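Local coordinates for protein DNA alpha-glucosyltransferase (Enterobacteria phage T4, PDB 1Y6F) that is a glucosyltransferase of the GT-B class, built from two Rossmann-like domains that face each other across a cleft holding uridine-5'-diphosphate-glucose, at residues 119-124 with 146-151; 139-144 with 175-180. All blocks are in the same frame, centred on the assembly; numbering follows the deposited sequence.

Contact 1 (119-124 with 146-151); sequences HSVLSL and NGDFNK. With UPG (uridine-5'-diphosphate-glucose), chain E; nucleotides of chain A.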
# COMPACT_ATOMS: atom_id res chain seq x y z
N HIS C 119 -4.30 6.59 -7.83
CA HIS C 119 -5.48 6.10 -8.53
C HIS C 119 -6.36 7.18 -9.11
O HIS C 119 -6.44 7.35 -10.32
CB HIS C 119 -6.33 5.26 -7.58
CG HIS C 119 -5.61 4.08 -7.02
ND1 HIS C 119 -5.18 3.03 -7.81
CD2 HIS C 119 -5.25 3.77 -5.76
CE1 HIS C 119 -4.58 2.13 -7.05
NE2 HIS C 119 -4.61 2.55 -5.80
N SER C 120 -7.04 7.90 -8.23
CA SER C 120 -7.96 8.97 -8.62
C SER C 120 -7.29 10.21 -9.21
O SER C 120 -6.21 10.62 -8.77
CB SER C 120 -8.80 9.37 -7.40
OG SER C 120 -9.66 10.46 -7.69
N VAL C 121 -7.95 10.80 -10.20
CA VAL C 121 -7.47 12.02 -10.86
C VAL C 121 -7.20 13.11 -9.83
O VAL C 121 -6.26 13.90 -9.99
CB VAL C 121 -8.53 12.59 -11.84
CG1 VAL C 121 -8.03 13.90 -12.44
CG2 VAL C 121 -8.80 11.61 -12.94
N LEU C 122 -8.03 13.16 -8.80
CA LEU C 122 -7.88 14.15 -7.74
C LEU C 122 -6.48 14.08 -7.12
O LEU C 122 -5.89 15.11 -6.80
CB LEU C 122 -8.98 13.97 -6.68
CG LEU C 122 -10.40 14.43 -7.04
CD1 LEU C 122 -11.01 13.56 -8.13
CD2 LEU C 122 -11.28 14.37 -5.80
N SER C 123 -5.95 12.86 -6.96
CA SER C 123 -4.61 12.69 -6.41
C SER C 123 -3.61 13.04 -7.49
O SER C 123 -2.69 13.83 -7.27
CB SER C 123 -4.36 11.24 -5.97
OG SER C 123 -4.80 11.01 -4.64
N LEU C 124 -3.79 12.46 -8.68
CA LEU C 124 -2.89 12.71 -9.80
C LEU C 124 -2.69 14.18 -10.08
O LEU C 124 -1.62 14.59 -10.54
CB LEU C 124 -3.42 12.03 -11.06
CG LEU C 124 -3.59 10.51 -11.00
CD1 LEU C 124 -4.17 10.01 -12.31
CD2 LEU C 124 -2.23 9.88 -10.70
N ASN C 146 -7.18 0.97 -17.50
CA ASN C 146 -8.40 1.76 -17.53
C ASN C 146 -8.50 2.75 -16.37
O ASN C 146 -9.56 3.31 -16.11
CB ASN C 146 -9.63 0.84 -17.56
CG ASN C 146 -9.76 0.11 -18.89
OD1 ASN C 146 -10.03 0.72 -19.92
ND2 ASN C 146 -9.55 -1.21 -18.88
N GLY C 147 -7.39 2.97 -15.68
CA GLY C 147 -7.39 3.92 -14.58
C GLY C 147 -7.29 5.32 -15.14
O GLY C 147 -7.01 5.49 -16.32
N ASP C 148 -7.52 6.33 -14.30
CA ASP C 148 -7.44 7.72 -14.74
C ASP C 148 -6.10 8.14 -15.36
O ASP C 148 -6.08 8.82 -16.39
CB ASP C 148 -7.79 8.64 -13.58
CG ASP C 148 -9.26 8.60 -13.24
OD1 ASP C 148 -9.65 9.11 -12.17
OD2 ASP C 148 -10.03 8.06 -14.07
N PHE C 149 -4.99 7.74 -14.76
CA PHE C 149 -3.68 8.10 -15.31
C PHE C 149 -3.59 7.74 -16.79
O PHE C 149 -3.06 8.49 -17.58
CB PHE C 149 -2.55 7.36 -14.57
CG PHE C 149 -1.18 7.67 -15.12
CD1 PHE C 149 -0.54 8.86 -14.78
CD2 PHE C 149 -0.53 6.78 -15.96
CE1 PHE C 149 0.72 9.16 -15.27
CE2 PHE C 149 0.74 7.06 -16.46
CZ PHE C 149 1.37 8.25 -16.11
N ASN C 150 -4.11 6.57 -17.14
CA ASN C 150 -4.08 6.09 -18.51
C ASN C 150 -5.12 6.73 -19.44
O ASN C 150 -4.76 7.26 -20.50
CB ASN C 150 -4.29 4.57 -18.53
CG ASN C 150 -3.06 3.81 -18.05
OD1 ASN C 150 -2.53 4.08 -16.98
ND2 ASN C 150 -2.62 2.84 -18.85
N LYS C 151 -6.39 6.68 -19.05
CA LYS C 151 -7.46 7.22 -19.89
C LYS C 151 -7.63 8.74 -19.91
O LYS C 151 -8.14 9.27 -20.89
CB LYS C 151 -8.81 6.57 -19.53
CG LYS C 151 -8.86 5.06 -19.69
CD LYS C 151 -8.35 4.59 -21.06
CE LYS C 151 -8.48 3.08 -21.18
NZ LYS C 151 -7.78 2.54 -22.38
N1 UPG E . 1.33 1.83 7.10
C2 UPG E . 2.10 1.98 8.23
N3 UPG E . 1.64 2.93 9.11
C4 UPG E . 0.51 3.71 8.98
C5 UPG E . -0.24 3.47 7.79
C6 UPG E . 0.18 2.56 6.91
O2 UPG E . 3.11 1.33 8.45
O4 UPG E . 0.27 4.56 9.83
C1C UPG E . 1.81 0.89 6.08
C2C UPG E . 0.88 -0.27 5.75
O2C UPG E . 1.13 -1.35 6.63
C3C UPG E . 1.32 -0.59 4.32
C4C UPG E . 1.57 0.80 3.75
O4C UPG E . 1.95 1.62 4.88
O3C UPG E . 2.54 -1.32 4.33
C5C UPG E . 0.39 1.43 3.04
O5C UPG E . 0.27 0.87 1.74
PA UPG E . -1.14 0.51 1.11
O1A UPG E . -0.87 0.18 -0.31
O2A UPG E . -1.80 -0.49 1.98
O3A UPG E . -2.00 1.90 1.21
PB UPG E . -1.74 3.36 0.54
O1B UPG E . -3.04 3.86 0.05
O2B UPG E . -1.00 4.16 1.54
O3B UPG E . -0.79 3.04 -0.71
C1' UPG E . -0.80 3.70 -2.02
C2' UPG E . -2.06 3.46 -2.86
C3' UPG E . -2.24 1.95 -3.00
C4' UPG E . -1.00 1.34 -3.68
C5' UPG E . 0.30 1.77 -2.98
C6' UPG E . 1.55 1.41 -3.78
O2' UPG E . -3.19 4.07 -2.26
O3' UPG E . -3.41 1.65 -3.75
O4' UPG E . -1.10 -0.08 -3.65
O5' UPG E . 0.34 3.21 -2.76
O6' UPG E . 1.25 1.12 -5.14
P DT A 6 -8.00 10.24 -3.05
OP1 DT A 6 -7.06 9.71 -4.08
OP2 DT A 6 -8.41 9.36 -1.93
O5' DT A 6 -7.40 11.58 -2.43
C5' DT A 6 -7.19 12.72 -3.25
C4' DT A 6 -6.89 13.95 -2.42
O4' DT A 6 -8.10 14.47 -1.80
C3' DT A 6 -5.87 13.77 -1.29
O3' DT A 6 -4.97 14.89 -1.31
C2' DT A 6 -6.72 13.83 -0.04
C1' DT A 6 -7.83 14.79 -0.45
N1 DT A 6 -9.09 14.64 0.31
C2 DT A 6 -9.61 15.76 0.91
O2 DT A 6 -9.09 16.87 0.83
N3 DT A 6 -10.78 15.54 1.60
C4 DT A 6 -11.46 14.33 1.75
O4 DT A 6 -12.51 14.28 2.41
C5 DT A 6 -10.84 13.21 1.08
C7 DT A 6 -11.50 11.86 1.18
C6 DT A 6 -9.71 13.42 0.41
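L124 CD1 reaches the backbone N and CB of F149, while the phenyl ring itself is directed to neighbouring elements: it has N150 OD1 in plane at its edge and packs on I140 and S142 of strand 139-142 and on L130 and V134 of helix 130-136. The H119 imidazole holds O3' of the bound UPG at its edge, in plane, with NE2 2.5 Å from O3', a hydrogen bond in which either group could be the donor; the ring also meets that of H143, the planes at about 35°. The flat carboxylate of D148 is turned to the start of helix 121-124, where its OD1 accepts from V121 N at 3.1 Å, although the close approach of V121 makes the position of OD1 less sure. Y303 OH also bonds to OD1, and K302 forms a weak, long ion pair with OD2.

Away from the carboxylate, L124 has CG anti to its carbonyl carbon (chi1 -60°) and CD1 anti to CA (chi2 178°). This brings CD1 to 3.4 Å from F149 N and 3.8 Å from F149 CB, one methyl of the branched leucine lying against the first turn of helix 148-157. S120 suits the N-cap of the short helix: its OG accepts a weak bond from L122 N at 3.3 Å, and its carbonyl takes S123 N and L124 N.

The negative D148 probably interacts favourably with the N-H groups at the first turn of helix 121-124. The same segment carries H119 in the loop, bonded to UPG O3', and S123 in the helix, whose OG donates to OP1 of DT6 of chain A at 2.7 Å.

Contact 2 (139-144 with 175-180); sequences VIFSHS and YNFQPP. With UPG (uridine-5'-diphosphate-glucose), chain E.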
# COMPACT_ATOMS: atom_id res chain seq x y z
N VAL C 139 10.37 3.94 -19.63
CA VAL C 139 9.40 2.93 -19.23
C VAL C 139 8.42 3.53 -18.23
O VAL C 139 8.83 4.31 -17.35
CB VAL C 139 10.08 1.69 -18.58
CG1 VAL C 139 9.02 0.72 -18.02
CG2 VAL C 139 10.92 0.96 -19.61
N ILE C 140 7.15 3.19 -18.36
CA ILE C 140 6.11 3.70 -17.47
C ILE C 140 5.19 2.57 -17.01
O ILE C 140 4.88 1.65 -17.77
CB ILE C 140 5.22 4.75 -18.19
CG1 ILE C 140 6.10 5.82 -18.84
CG2 ILE C 140 4.29 5.42 -17.19
CD1 ILE C 140 5.34 6.69 -19.83
N PHE C 141 4.76 2.65 -15.75
CA PHE C 141 3.86 1.63 -15.19
C PHE C 141 2.70 2.34 -14.53
O PHE C 141 2.82 3.51 -14.16
CB PHE C 141 4.56 0.79 -14.11
CG PHE C 141 5.68 -0.08 -14.61
CD1 PHE C 141 6.99 0.34 -14.55
CD2 PHE C 141 5.41 -1.36 -15.10
CE1 PHE C 141 8.03 -0.48 -14.96
CE2 PHE C 141 6.44 -2.19 -15.51
CZ PHE C 141 7.76 -1.76 -15.44
N SER C 142 1.57 1.64 -14.37
CA SER C 142 0.39 2.18 -13.68
C SER C 142 -0.37 0.98 -13.12
O SER C 142 -0.10 -0.16 -13.51
CB SER C 142 -0.53 2.95 -14.63
OG SER C 142 -1.22 2.07 -15.50
N HIS C 143 -1.32 1.23 -12.21
CA HIS C 143 -2.10 0.14 -11.63
C HIS C 143 -3.20 -0.39 -12.56
O HIS C 143 -3.71 -1.49 -12.35
CB HIS C 143 -2.76 0.58 -10.32
CG HIS C 143 -1.82 0.65 -9.16
ND1 HIS C 143 -1.19 -0.46 -8.65
CD2 HIS C 143 -1.37 1.71 -8.44
CE1 HIS C 143 -0.38 -0.09 -7.67
NE2 HIS C 143 -0.48 1.22 -7.53
N SER C 144 -3.58 0.39 -13.57
CA SER C 144 -4.66 -0.05 -14.45
C SER C 144 -4.70 0.58 -15.83
O SER C 144 -4.58 1.79 -15.97
CB SER C 144 -6.00 0.21 -13.76
OG SER C 144 -7.08 -0.05 -14.65
N TYR C 175 2.77 0.10 -19.06
CA TYR C 175 2.63 -1.29 -18.62
C TYR C 175 1.97 -1.32 -17.26
O TYR C 175 2.06 -0.37 -16.49
CB TYR C 175 3.97 -1.98 -18.54
CG TYR C 175 4.74 -2.04 -19.83
CD1 TYR C 175 4.48 -3.04 -20.78
CD2 TYR C 175 5.75 -1.12 -20.10
CE1 TYR C 175 5.21 -3.12 -21.95
CE2 TYR C 175 6.49 -1.19 -21.27
CZ TYR C 175 6.22 -2.19 -22.19
OH TYR C 175 6.98 -2.27 -23.33
N ASN C 176 1.31 -2.43 -16.98
CA ASN C 176 0.63 -2.63 -15.71
C ASN C 176 1.59 -3.30 -14.73
O ASN C 176 2.45 -4.09 -15.13
CB ASN C 176 -0.60 -3.51 -15.93
CG ASN C 176 -1.23 -3.98 -14.63
OD1 ASN C 176 -0.94 -5.07 -14.14
ND2 ASN C 176 -2.09 -3.14 -14.06
N PHE C 177 1.46 -2.98 -13.45
CA PHE C 177 2.33 -3.61 -12.47
C PHE C 177 1.52 -3.87 -11.23
O PHE C 177 0.39 -3.40 -11.11
CB PHE C 177 3.53 -2.73 -12.13
CG PHE C 177 3.21 -1.60 -11.20
CD1 PHE C 177 3.53 -1.68 -9.85
CD2 PHE C 177 2.57 -0.45 -11.66
CE1 PHE C 177 3.23 -0.64 -8.96
CE2 PHE C 177 2.26 0.61 -10.80
CZ PHE C 177 2.60 0.52 -9.44
N GLN C 178 2.11 -4.62 -10.30
CA GLN C 178 1.47 -4.91 -9.03
C GLN C 178 2.47 -4.51 -7.96
O GLN C 178 3.67 -4.72 -8.11
CB GLN C 178 1.20 -6.40 -8.89
CG GLN C 178 0.19 -6.96 -9.84
CD GLN C 178 0.03 -8.44 -9.63
OE1 GLN C 178 -0.41 -8.88 -8.56
NE2 GLN C 178 0.41 -9.22 -10.63
N PRO C 179 2.00 -3.90 -6.88
CA PRO C 179 2.95 -3.51 -5.82
C PRO C 179 3.25 -4.77 -5.02
O PRO C 179 2.47 -5.17 -4.17
CB PRO C 179 2.16 -2.47 -5.04
CG PRO C 179 0.73 -2.95 -5.20
CD PRO C 179 0.66 -3.33 -6.65
N PRO C 180 4.40 -5.40 -5.29
CA PRO C 180 4.80 -6.63 -4.61
C PRO C 180 5.41 -6.46 -3.23
O PRO C 180 5.80 -5.38 -2.82
CB PRO C 180 5.81 -7.25 -5.57
CG PRO C 180 6.15 -6.12 -6.60
CD PRO C 180 5.54 -4.87 -6.04
N1 UPG E . 1.33 1.83 7.10
C2 UPG E . 2.10 1.98 8.23
N3 UPG E . 1.64 2.93 9.11
C4 UPG E . 0.51 3.71 8.98
C5 UPG E . -0.24 3.47 7.79
C6 UPG E . 0.18 2.56 6.91
O2 UPG E . 3.11 1.33 8.45
O4 UPG E . 0.27 4.56 9.83
C1C UPG E . 1.81 0.89 6.08
C2C UPG E . 0.88 -0.27 5.75
O2C UPG E . 1.13 -1.35 6.63
C3C UPG E . 1.32 -0.59 4.32
C4C UPG E . 1.57 0.80 3.75
O4C UPG E . 1.95 1.62 4.88
O3C UPG E . 2.54 -1.32 4.33
C5C UPG E . 0.39 1.43 3.04
O5C UPG E . 0.27 0.87 1.74
PA UPG E . -1.14 0.51 1.11
O1A UPG E . -0.87 0.18 -0.31
O2A UPG E . -1.80 -0.49 1.98
O3A UPG E . -2.00 1.90 1.21
PB UPG E . -1.74 3.36 0.54
O1B UPG E . -3.04 3.86 0.05
O2B UPG E . -1.00 4.16 1.54
O3B UPG E . -0.79 3.04 -0.71
C1' UPG E . -0.80 3.70 -2.02
C2' UPG E . -2.06 3.46 -2.86
C3' UPG E . -2.24 1.95 -3.00
C4' UPG E . -1.00 1.34 -3.68
C5' UPG E . 0.30 1.77 -2.98
C6' UPG E . 1.55 1.41 -3.78
O2' UPG E . -3.19 4.07 -2.26
O3' UPG E . -3.41 1.65 -3.75
O4' UPG E . -1.10 -0.08 -3.65
O5' UPG E . 0.34 3.21 -2.76
O6' UPG E . 1.25 1.12 -5.14
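F141 and Y175 are paired residues of two parallel strands, 139-142 and 175-176, the latter at the edge of the Rossmann-like sheet, and the chain between them carries helix 148-157 in a beta-alpha-beta connection. Their side chains lie on one face of the sheet and cross at a slant, F141 CD2 resting 3.8 Å from Y175 CB. S142 and N176 point to the other face: S142 is small enough to hold its hydroxyl close to N150, and the N176 amide offers its carbonyl oxygen to R306 NE.

Past the strand, the F177 ring meets F141 CB and the H143 imidazole. Its chi1 of 78° puts CG between backbone N and carbonyl carbon, and the ring then turns CD2 to F141 CB at 3.4 Å and CZ over one face of the imidazole, 3.5 Å from H143 CE1, the planes at an oblique 33°. Y115 stacks on F141 and meets F177 edge-to-face. P179 comes to the imidazole edge, its CD 3.6 Å from H143 CE1, while ND1 bonds to S307. This is consistent with a ring held so that H143 NE2 faces UPG O6', its weak partner at 3.0 Å.

Backbone bonds knit the strands: Y175 N to I140 O, S142 N to Y175 O. A third runs from F177 N, just past strand 175-176, to S142 O at 3.2 Å, an oxygen that also faces the CA-H of N176.

How the contacts relate
From the N terminus the chain passes 119-124, then 139-144, 146-151 and finally 175-180, so the two contacts cross. Contact 1 closes a loop containing helix 130-136 and strand 139-142; contact 2 closes one containing helix 148-157 and the unmodelled 160-168. Strand 139-142 leads through 143-147 into helix 148-157, and the chain returns as strand 175-176 beside the strand it left. Where the contacts touch, N150 OD1 lies 2.8 Å from S142 OG, probably a hydrogen bond, and H119 CE1 packs 3.5 Å from H143 CD2. Contact 1 brings together the starts of helices 121-124 and 148-157, contact 2 pairs strands 139-142 and 175-176; H119 bonds to UPG, H143 weakly.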